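Local coordinates for ATPase associated with various cellular activities, AAA_5 (Staphylothermus marinus, PDB 6N0S), which probably binds DNA through the N-terminal, EVE-like domain that makes up this chain, as part of an McrB restriction motor thought to bind and hydrolyse ATP, at residues 109-112 with 113-116; 98-101 with 102-106; 119-122 with 123-127; 90-93 with 94-97; 41-44 with 45-48. All coordinates share one frame; numbering follows the deposited sequence.

Contact 1. Residues 109-112 with 113-116; sequences SSDT and IDQY
Thr-112 O receives the shortest polar bond of this turn, 2.8 Å from Tyr-116 N, with a rather bent N-H...O angle of 147°. Its neighbours follow the same i to i+4 pattern: Ile-113 N reaches Ser-109 O at 3.1 Å and Asp-114 N reaches Ser-110 O at 2.9 Å, which defines the first turn of helix 110-124. Ser-109 holds the N-cap position. Its OG shares a hydrogen bond of 3.0 Å with Thr-112 OG1, a hydroxyl that chi1 of -61° keeps beside its own backbone N and thus turned back toward the cap. On the outer side two carboxylates come near each other at a steep angle, Asp-111 OD1 lying 4.2 Å from Asp-114 OD2 with the planes 69° apart. A water donates to both, at 2.8 Å to Asp-111 OD1 and 3.2 Å to Asp-114 OD2, and probably eases the repulsion; the salt bridge from Asp-114 OD1 to Arg-100 should do likewise. With an alanine in place of Asp-114, the water would lose one of its two carboxylates and Arg-100 would probably be left without its charge partner. Ile-113 turns inward onto Phe-103 and Leu-104 of helix 92-105, while Tyr-116 sets its ring edge-to-face with Phe-103 and bonds through OH to Trp-32 of strand 30-34.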
# COMPACT_ATOMS: atom_id res chain seq x y z
N SER A 109 -10.19 15.75 4.99
CA SER A 109 -11.51 16.12 5.47
C SER A 109 -12.36 14.90 5.86
O SER A 109 -12.25 13.81 5.28
CB SER A 109 -12.24 16.96 4.42
OG SER A 109 -13.02 16.13 3.60
N SER A 110 -13.21 15.11 6.86
CA SER A 110 -14.12 14.07 7.31
C SER A 110 -15.01 13.57 6.18
O SER A 110 -15.26 12.36 6.07
CB SER A 110 -14.99 14.62 8.46
OG SER A 110 -15.92 13.64 8.89
N ASP A 111 -15.52 14.48 5.35
CA ASP A 111 -16.35 14.09 4.22
C ASP A 111 -15.60 13.17 3.25
O ASP A 111 -16.15 12.19 2.74
CB ASP A 111 -16.80 15.33 3.45
CG ASP A 111 -17.82 16.17 4.20
OD1 ASP A 111 -18.72 15.60 4.87
OD2 ASP A 111 -17.72 17.40 4.10
N THR A 112 -14.36 13.53 2.92
CA THR A 112 -13.57 12.68 2.02
C THR A 112 -13.40 11.28 2.62
O THR A 112 -13.61 10.29 1.93
CB THR A 112 -12.22 13.36 1.73
OG1 THR A 112 -12.46 14.62 1.09
CG2 THR A 112 -11.33 12.50 0.80
N ILE A 113 -13.10 11.20 3.91
CA ILE A 113 -12.97 9.91 4.59
C ILE A 113 -14.26 9.11 4.47
O ILE A 113 -14.24 7.91 4.17
CB ILE A 113 -12.56 10.13 6.05
CG1 ILE A 113 -11.23 10.86 6.13
CG2 ILE A 113 -12.44 8.82 6.78
CD1 ILE A 113 -10.85 11.33 7.57
N ASP A 114 -15.42 9.75 4.71
CA ASP A 114 -16.68 9.04 4.51
C ASP A 114 -16.73 8.43 3.10
O ASP A 114 -17.08 7.26 2.92
CB ASP A 114 -17.90 9.96 4.72
CG ASP A 114 -18.03 10.61 6.12
OD1 ASP A 114 -17.49 10.09 7.12
OD2 ASP A 114 -18.76 11.65 6.22
N GLN A 115 -16.37 9.22 2.08
CA GLN A 115 -16.41 8.72 0.71
C GLN A 115 -15.41 7.60 0.49
O GLN A 115 -15.68 6.70 -0.31
CB GLN A 115 -16.12 9.84 -0.27
CG GLN A 115 -17.26 10.88 -0.37
CD GLN A 115 -16.79 12.26 -0.77
OE1 GLN A 115 -15.79 12.41 -1.47
NE2 GLN A 115 -17.50 13.28 -0.31
N TYR A 116 -14.25 7.65 1.15
CA TYR A 116 -13.24 6.61 0.99
C TYR A 116 -13.80 5.27 1.43
O TYR A 116 -13.75 4.28 0.68
CB TYR A 116 -11.99 7.01 1.78
CG TYR A 116 -10.86 6.02 1.86
CD1 TYR A 116 -9.97 5.83 0.81
CD2 TYR A 116 -10.67 5.29 3.01
CE1 TYR A 116 -8.92 4.91 0.93
CE2 TYR A 116 -9.66 4.41 3.14
CZ TYR A 116 -8.78 4.20 2.10
OH TYR A 116 -7.80 3.28 2.34
O HOH W 1 -19.98 13.32 3.79

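Contact 2. Residues 98-101 with 102-106; sequences VLRK and IFLDN
Ile-102 runs back along helix 92-105 against Val-98, one turn earlier. Its CB lies 3.7 Å from Leu-99 O. CG1, held beside the backbone N by chi1 of -69°, comes to 3.4 Å from Val-98 O. At the tip, CD1 meets Val-98 CG1 at 3.8 Å, and the two side chains lie next to each other, pointing the same way, and both touch Arg-136 of strand 132-136. An alanine at Ile-102 would keep CB but lose the branch beyond it, which is likely to open a gap beside Val-98 and Arg-136. A similar side-by-side arrangement recurs two residues further on, with Arg-100 CG 3.7 Å from Leu-104 CD1; the guanidinium of Arg-100 goes on to Asp-114 of the next helix. Phe-103 sets one ring face over Leu-99 O, its CG being 3.3 Å from that oxygen, and its ring also approaches the Leu-99 side chain. Near the helix end Asn-106 folds back: ND2 donates to Ile-102 O at 2.8 Å, nearly straight at 172° and close to its own amide plane. Lys-101 is extended until its last bond, where chi4 of 47° swings NZ to Asp-105 OD2 at 3.0 Å, onto the syn lone pair. This salt bridge pairs exposed residues and places a cation beside a carboxylate near the C-terminal end of the helix, where the helix dipole would disfavour a negative charge, so Lys-101 probably offsets part of that cost.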
# COMPACT_ATOMS: atom_id res chain seq x y z
N VAL A 98 -9.67 3.44 13.45
CA VAL A 98 -8.25 3.78 13.55
C VAL A 98 -7.81 4.60 12.34
O VAL A 98 -7.07 5.59 12.47
CB VAL A 98 -7.41 2.50 13.67
CG1 VAL A 98 -5.94 2.82 13.52
CG2 VAL A 98 -7.72 1.77 14.98
N LEU A 99 -8.21 4.18 11.14
CA LEU A 99 -7.84 4.93 9.94
C LEU A 99 -8.47 6.31 9.91
O LEU A 99 -7.82 7.29 9.50
CB LEU A 99 -8.26 4.16 8.69
CG LEU A 99 -7.57 2.79 8.51
CD1 LEU A 99 -8.24 1.97 7.39
CD2 LEU A 99 -6.12 3.05 8.20
N ARG A 100 -9.74 6.43 10.31
CA ARG A 100 -10.37 7.76 10.31
C ARG A 100 -9.59 8.74 11.19
O ARG A 100 -9.36 9.90 10.81
CB ARG A 100 -11.83 7.66 10.79
CG ARG A 100 -12.57 9.05 10.96
CD ARG A 100 -14.09 8.89 11.22
NE ARG A 100 -14.81 8.27 10.11
CZ ARG A 100 -15.31 8.90 9.06
NH1 ARG A 100 -15.21 10.23 8.93
NH2 ARG A 100 -15.91 8.19 8.11
N LYS A 101 -9.17 8.29 12.37
CA LYS A 101 -8.34 9.14 13.22
C LYS A 101 -7.04 9.50 12.54
O LYS A 101 -6.63 10.67 12.54
CB LYS A 101 -8.09 8.45 14.56
CG LYS A 101 -7.06 9.14 15.43
CD LYS A 101 -7.05 8.56 16.84
CE LYS A 101 -5.76 8.86 17.58
NZ LYS A 101 -5.37 10.30 17.47
N ILE A 102 -6.36 8.52 11.94
CA ILE A 102 -5.10 8.84 11.28
C ILE A 102 -5.33 9.84 10.15
O ILE A 102 -4.56 10.79 9.97
CB ILE A 102 -4.41 7.56 10.78
CG1 ILE A 102 -3.93 6.74 11.96
CG2 ILE A 102 -3.22 7.92 9.94
CD1 ILE A 102 -3.64 5.27 11.65
N PHE A 103 -6.36 9.62 9.33
CA PHE A 103 -6.56 10.50 8.19
C PHE A 103 -6.94 11.92 8.65
O PHE A 103 -6.45 12.91 8.10
CB PHE A 103 -7.61 9.90 7.24
CG PHE A 103 -7.21 8.58 6.55
CD1 PHE A 103 -5.92 8.07 6.60
CD2 PHE A 103 -8.16 7.88 5.83
CE1 PHE A 103 -5.59 6.86 5.95
CE2 PHE A 103 -7.85 6.69 5.18
CZ PHE A 103 -6.57 6.19 5.24
N LEU A 104 -7.81 12.04 9.68
CA LEU A 104 -8.17 13.38 10.19
C LEU A 104 -6.96 14.10 10.75
O LEU A 104 -6.74 15.27 10.46
CB LEU A 104 -9.27 13.30 11.27
CG LEU A 104 -10.71 12.93 10.84
CD1 LEU A 104 -11.57 12.46 12.03
CD2 LEU A 104 -11.40 14.07 10.10
N ASP A 105 -6.12 13.39 11.52
CA ASP A 105 -4.91 14.01 12.05
C ASP A 105 -3.93 14.44 10.97
O ASP A 105 -2.99 15.18 11.28
CB ASP A 105 -4.18 13.07 13.02
CG ASP A 105 -5.00 12.76 14.27
OD1 ASP A 105 -6.15 13.24 14.39
OD2 ASP A 105 -4.49 12.01 15.13
N ASN A 106 -4.12 14.01 9.72
CA ASN A 106 -3.24 14.38 8.62
C ASN A 106 -3.91 15.37 7.68
O ASN A 106 -3.41 15.62 6.58
CB ASN A 106 -2.76 13.12 7.87
CG ASN A 106 -1.61 12.45 8.58
OD1 ASN A 106 -0.47 12.76 8.31
ND2 ASN A 106 -1.91 11.62 9.57

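Contact 3. Residues 119-122 with 123-127; sequences AIRR and IIRPS
Arg-121 and Arg-125 cross at about a right angle, their guanidinium planes 73° apart. Arg-121 NH1 rests against the aliphatic part of its partner, 4.0 Å from Arg-125 CG, while the like charges stay well separated, with Arg-121 NH1 6.2 Å from Arg-125 NE. Arg-125 bends at chi3 and turns its guanidinium edge to the backbone: NH1 donates to Arg-122 O at 3.1 Å, the oxygen lying near the guanidinium plane although the N-H...O angle is only 136°. Ile-120 and Ile-124 meet obliquely by their branches, Ile-120 CG2 being 3.6 Å from Ile-124 CD1. The chi1 of 60° puts CG1 of Ile-124 between its backbone N and carbonyl carbon, the crowded position, and thereby carries CD1 over to Ile-120.

Here helix 110-124 comes to its C-terminal end. The final turn tightens, as Ile-120 O accepts two N-H groups: Ile-124 N at 3.1 Å in the i+4 manner, almost in line with the carbonyl, and Ile-123 N at 2.8 Å from well above the carbonyl plane. Arg-125 N still closes on Arg-121 O at 3.2 Å, but its positive phi takes the chain out of the helix, and Pro-126 follows directly. The side chains of Arg-121 and Pro-126 lie aslant to each other, Arg-121 CG 3.9 Å from Pro-126 CD, and both rest on Trp-92 of helix 92-105. Ile-124 packs against Met-34 and Phe-132 of the three-stranded sheet, and Pro-126 also touches Phe-132.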
# COMPACT_ATOMS: atom_id res chain seq x y z
N ALA A 119 -16.48 3.78 -0.82
CA ALA A 119 -15.90 3.23 -2.04
C ALA A 119 -15.24 1.88 -1.77
O ALA A 119 -15.46 0.92 -2.51
CB ALA A 119 -14.90 4.22 -2.62
N ILE A 120 -14.44 1.79 -0.71
CA ILE A 120 -13.79 0.53 -0.36
C ILE A 120 -14.83 -0.55 -0.08
O ILE A 120 -14.72 -1.69 -0.55
CB ILE A 120 -12.86 0.72 0.85
CG1 ILE A 120 -11.71 1.68 0.54
CG2 ILE A 120 -12.29 -0.63 1.28
CD1 ILE A 120 -10.94 1.37 -0.72
N ARG A 121 -15.84 -0.21 0.73
CA ARG A 121 -16.77 -1.23 1.21
C ARG A 121 -17.57 -1.82 0.07
O ARG A 121 -17.90 -3.01 0.09
CB ARG A 121 -17.71 -0.64 2.27
CG ARG A 121 -18.14 -1.68 3.30
CD ARG A 121 -19.66 -1.71 3.48
NE ARG A 121 -20.29 -2.86 2.82
CZ ARG A 121 -20.90 -2.81 1.64
NH1 ARG A 121 -21.44 -3.91 1.13
NH2 ARG A 121 -20.98 -1.67 0.95
N ARG A 122 -17.89 -1.02 -0.94
CA ARG A 122 -18.47 -1.54 -2.18
C ARG A 122 -17.69 -2.74 -2.70
O ARG A 122 -18.27 -3.68 -3.26
CB ARG A 122 -18.47 -0.47 -3.26
CG ARG A 122 -19.48 0.61 -3.10
CD ARG A 122 -19.47 1.48 -4.32
NE ARG A 122 -19.99 0.75 -5.46
CZ ARG A 122 -21.29 0.53 -5.69
NH1 ARG A 122 -22.22 1.00 -4.86
NH2 ARG A 122 -21.64 -0.16 -6.77
N ILE A 123 -16.37 -2.72 -2.55
CA ILE A 123 -15.51 -3.66 -3.25
C ILE A 123 -15.16 -4.88 -2.41
O ILE A 123 -15.13 -6.00 -2.93
CB ILE A 123 -14.26 -2.89 -3.74
CG1 ILE A 123 -14.68 -1.97 -4.87
CG2 ILE A 123 -13.17 -3.84 -4.24
CD1 ILE A 123 -13.72 -0.91 -5.13
N ILE A 124 -14.88 -4.71 -1.12
CA ILE A 124 -14.38 -5.84 -0.33
C ILE A 124 -15.45 -6.52 0.53
O ILE A 124 -15.25 -7.69 0.90
CB ILE A 124 -13.18 -5.44 0.56
CG1 ILE A 124 -13.53 -4.34 1.55
CG2 ILE A 124 -12.01 -5.02 -0.31
CD1 ILE A 124 -12.39 -4.02 2.49
N ARG A 125 -16.55 -5.85 0.84
CA ARG A 125 -17.69 -6.44 1.55
C ARG A 125 -17.27 -7.27 2.75
O ARG A 125 -17.40 -8.50 2.74
CB ARG A 125 -18.52 -7.27 0.58
CG ARG A 125 -18.93 -6.48 -0.67
CD ARG A 125 -19.69 -7.29 -1.70
NE ARG A 125 -18.84 -8.27 -2.38
CZ ARG A 125 -18.00 -7.98 -3.37
NH1 ARG A 125 -17.89 -6.74 -3.83
NH2 ARG A 125 -17.27 -8.94 -3.92
N PRO A 126 -16.80 -6.65 3.83
CA PRO A 126 -16.39 -7.42 5.00
C PRO A 126 -17.57 -8.09 5.67
O PRO A 126 -18.72 -7.67 5.55
CB PRO A 126 -15.78 -6.36 5.92
CG PRO A 126 -15.57 -5.16 5.06
CD PRO A 126 -16.65 -5.21 4.05
N SER A 127 -17.26 -9.14 6.40
CA SER A 127 -18.17 -9.77 7.33
C SER A 127 -17.64 -9.56 8.74
O SER A 127 -16.51 -9.11 8.94
CB SER A 127 -18.30 -11.26 7.02
OG SER A 127 -17.15 -11.98 7.46

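Contact 4. Residues 90-93 with 94-97; sequences YSWP and EIKK
Tyr-90 meets Ile-95 at about a right angle, with CB against CB at 3.7 Å, and presents its ring edge to Glu-94 CB; Tyr-90 and Ile-95 also pack on Leu-134. At Ser-91, the N-cap of helix 92-105, the backbone N donates to Glu-94 OE1 at 3.0 Å and 166°, from above the carboxylate plane. This bond, in which the side chain of the third helical residue accepts the N-H of the N-cap residue, is half of a capping box. Ser-91 O accepts Ile-95 N at 3.0 Å and starts the regular helical pattern. Trp-92, its CG anti to the backbone N (chi1 169°), lays the indole under Lys-96: CG of the lysine stands 3.8 Å from the centroid of the six-membered ring and just 7° off its normal, a CH-pi contact. Farther along, the bend at chi3 brings Lys-96 CE to 3.7 Å from Trp-92 CZ2. Pro-93 O then takes Lys-97 N at 3.3 Å. The chemistry divides clearly: Lys-96 uses its methylene carbons on the ring, whereas the Glu-94 carboxylate sits at the helix N-terminus, where the helix dipole would probably favour its negative charge.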
# COMPACT_ATOMS: atom_id res chain seq x y z
N TYR A 90 -7.47 -6.59 13.08
CA TYR A 90 -8.64 -5.74 13.32
C TYR A 90 -9.87 -6.28 12.62
O TYR A 90 -9.79 -6.89 11.55
CB TYR A 90 -8.42 -4.32 12.80
CG TYR A 90 -7.29 -3.58 13.43
CD1 TYR A 90 -5.99 -3.70 12.94
CD2 TYR A 90 -7.51 -2.74 14.50
CE1 TYR A 90 -4.95 -2.99 13.52
CE2 TYR A 90 -6.47 -2.04 15.09
CZ TYR A 90 -5.21 -2.16 14.59
OH TYR A 90 -4.20 -1.45 15.18
N SER A 91 -11.03 -6.01 13.21
CA SER A 91 -12.25 -6.13 12.43
C SER A 91 -12.44 -4.86 11.59
O SER A 91 -11.68 -3.91 11.69
CB SER A 91 -13.46 -6.35 13.32
OG SER A 91 -13.74 -5.19 14.05
N TRP A 92 -13.45 -4.89 10.73
CA TRP A 92 -13.72 -3.76 9.84
C TRP A 92 -14.14 -2.53 10.61
O TRP A 92 -13.58 -1.44 10.37
CB TRP A 92 -14.76 -4.21 8.81
CG TRP A 92 -15.36 -3.13 7.96
CD1 TRP A 92 -16.69 -2.79 7.87
CD2 TRP A 92 -14.67 -2.27 7.05
NE1 TRP A 92 -16.86 -1.78 6.96
CE2 TRP A 92 -15.64 -1.43 6.44
CE3 TRP A 92 -13.32 -2.11 6.69
CZ2 TRP A 92 -15.32 -0.48 5.50
CZ3 TRP A 92 -12.99 -1.15 5.76
CH2 TRP A 92 -14.00 -0.32 5.18
N PRO A 93 -15.06 -2.60 11.57
CA PRO A 93 -15.39 -1.38 12.31
C PRO A 93 -14.20 -0.84 13.07
O PRO A 93 -14.00 0.38 13.12
CB PRO A 93 -16.55 -1.82 13.22
CG PRO A 93 -17.09 -3.06 12.58
CD PRO A 93 -15.93 -3.73 11.94
N GLU A 94 -13.36 -1.72 13.62
CA GLU A 94 -12.20 -1.27 14.39
C GLU A 94 -11.20 -0.55 13.51
O GLU A 94 -10.66 0.50 13.88
CB GLU A 94 -11.52 -2.48 15.06
CG GLU A 94 -12.28 -3.13 16.19
CD GLU A 94 -11.74 -4.53 16.53
OE1 GLU A 94 -10.69 -4.96 16.00
OE2 GLU A 94 -12.41 -5.22 17.33
N ILE A 95 -10.86 -1.13 12.35
CA ILE A 95 -9.81 -0.50 11.56
C ILE A 95 -10.32 0.79 10.93
O ILE A 95 -9.55 1.74 10.77
CB ILE A 95 -9.22 -1.47 10.52
CG1 ILE A 95 -7.86 -0.95 10.03
CG2 ILE A 95 -10.17 -1.69 9.35
CD1 ILE A 95 -7.11 -1.92 9.20
N LYS A 96 -11.59 0.85 10.54
CA LYS A 96 -12.22 2.11 10.09
C LYS A 96 -11.99 3.25 11.07
O LYS A 96 -11.76 4.40 10.68
CB LYS A 96 -13.73 1.96 9.99
CG LYS A 96 -14.29 1.39 8.80
CD LYS A 96 -15.77 1.19 9.12
CE LYS A 96 -16.65 1.87 8.09
NZ LYS A 96 -16.67 3.33 8.28
N LYS A 97 -12.17 2.96 12.35
CA LYS A 97 -12.05 3.98 13.37
C LYS A 97 -10.60 4.39 13.55
O LYS A 97 -10.29 5.57 13.74
CB LYS A 97 -12.68 3.44 14.66
CG LYS A 97 -12.68 4.36 15.83
CD LYS A 97 -13.40 3.71 17.02
CE LYS A 97 -13.41 4.61 18.25
NZ LYS A 97 -14.35 5.79 18.07

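Contact 5. Residues 41-44 with 45-48; sequences EYRG and IRYS
Gly-44 O is gripped twice by Ser-48, by OG at 2.8 Å and by N at 2.9 Å, the two donors arriving from opposite faces of the carbonyl plane. Ser-48 OG, placed beside its own backbone N by chi1 of -65°, also bonds to Ser-10 N, so this buried hydroxyl is satisfied twice. Glu-41 O accepts Ile-45 N at 2.8 Å, while the Glu-41 carboxylate leads off to a salt bridge with Arg-164 and to the backbone N atoms of Tyr-165 and Leu-166. Next comes a cation-pi pair: Arg-46 CZ stands 4.7 Å from the centroid of the Tyr-42 ring, 22° off its normal. The approach is tilted, with the planes 56° apart, and NH1 comes nearest, at 3.4 Å from Tyr-42 CE2. Arg-46 CD passes Tyr-42 OH at 3.7 Å; that hydroxyl bonds to Glu-89. In the packing beyond these polar groups, Ile-45 CG2 lies 3.5 Å from Glu-41 O, and the side chain packs on Leu-55 and Ile-57 of strand 54-61, joining helix 39-52 to the mixed sheet. Burial here is paid for by paired polar atoms, and the tyrosine ring offers the arginine a face that probably steadies its positive charge.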
# COMPACT_ATOMS: atom_id res chain seq x y z
N GLU A 41 0.78 -11.88 0.36
CA GLU A 41 1.38 -10.53 0.37
C GLU A 41 1.62 -10.05 1.79
O GLU A 41 2.72 -9.62 2.14
CB GLU A 41 0.46 -9.57 -0.37
CG GLU A 41 0.39 -9.89 -1.87
CD GLU A 41 -0.94 -9.52 -2.56
OE1 GLU A 41 -1.38 -8.32 -2.54
OE2 GLU A 41 -1.52 -10.45 -3.16
N TYR A 42 0.59 -10.13 2.62
CA TYR A 42 0.77 -9.85 4.04
C TYR A 42 1.87 -10.71 4.64
O TYR A 42 2.74 -10.21 5.37
CB TYR A 42 -0.55 -10.10 4.75
CG TYR A 42 -0.53 -9.83 6.24
CD1 TYR A 42 0.06 -8.70 6.75
CD2 TYR A 42 -1.12 -10.71 7.13
CE1 TYR A 42 0.06 -8.43 8.11
CE2 TYR A 42 -1.14 -10.45 8.50
CZ TYR A 42 -0.55 -9.30 8.97
OH TYR A 42 -0.55 -9.03 10.32
N ARG A 43 1.84 -12.02 4.40
CA ARG A 43 2.86 -12.87 5.00
C ARG A 43 4.25 -12.48 4.50
O ARG A 43 5.19 -12.35 5.29
CB ARG A 43 2.53 -14.36 4.71
CG ARG A 43 3.25 -15.39 5.60
CD ARG A 43 2.39 -16.69 5.82
NE ARG A 43 1.72 -17.06 4.58
CZ ARG A 43 0.42 -17.26 4.43
NH1 ARG A 43 -0.41 -17.22 5.45
NH2 ARG A 43 -0.05 -17.53 3.23
N GLY A 44 4.38 -12.22 3.19
CA GLY A 44 5.67 -11.80 2.65
C GLY A 44 6.18 -10.49 3.21
O GLY A 44 7.36 -10.35 3.54
N ILE A 45 5.31 -9.48 3.30
CA ILE A 45 5.83 -8.20 3.76
C ILE A 45 6.14 -8.26 5.26
O ILE A 45 7.14 -7.69 5.73
CB ILE A 45 4.88 -7.06 3.37
CG1 ILE A 45 5.65 -5.73 3.32
CG2 ILE A 45 3.72 -7.00 4.27
CD1 ILE A 45 4.93 -4.62 2.47
N ARG A 46 5.32 -8.97 6.04
CA ARG A 46 5.62 -9.14 7.46
C ARG A 46 6.98 -9.82 7.66
O ARG A 46 7.79 -9.39 8.49
CB ARG A 46 4.52 -9.96 8.14
CG ARG A 46 4.13 -9.54 9.54
CD ARG A 46 2.90 -10.30 10.07
NE ARG A 46 3.12 -11.75 10.17
CZ ARG A 46 2.55 -12.67 9.39
NH1 ARG A 46 1.69 -12.33 8.42
NH2 ARG A 46 2.83 -13.95 9.58
N TYR A 47 7.25 -10.88 6.90
CA TYR A 47 8.52 -11.58 7.02
C TYR A 47 9.68 -10.72 6.51
O TYR A 47 10.78 -10.76 7.08
CB TYR A 47 8.45 -12.91 6.26
CG TYR A 47 9.71 -13.73 6.30
CD1 TYR A 47 10.15 -14.31 7.49
CD2 TYR A 47 10.48 -13.91 5.16
CE1 TYR A 47 11.32 -15.07 7.53
CE2 TYR A 47 11.64 -14.66 5.19
CZ TYR A 47 12.06 -15.24 6.38
OH TYR A 47 13.23 -15.97 6.39
N SER A 48 9.43 -9.91 5.48
CA SER A 48 10.45 -8.99 5.00
C SER A 48 10.80 -7.96 6.06
O SER A 48 11.97 -7.61 6.25
CB SER A 48 9.97 -8.29 3.72
OG SER A 48 9.78 -9.20 2.62

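How the contacts relate
Contacts 2 and 4 share helix 92-105, contacts 1 and 3 share helix 110-124, and the two helices touch between contacts 1 and 2 and between contacts 3 and 4. Contacts 1 and 2, centres 10 Å apart, meet through the salt bridge Asp-114 OD1 to Arg-100 NH2 at 2.7 Å. Contacts 3 and 4, 12 Å between centres, meet where Pro-126 CG touches Trp-92 CG at 3.5 Å. Contact 5 stands apart on helix 39-52, its centre 29 Å from that of contact 1. A bound sulfate lies about 4 Å from the side chain of Tyr-116, as one does from that of Ile-120, and a different one about 5 Å from that of Arg-43; they probably come from the crystallisation liquor.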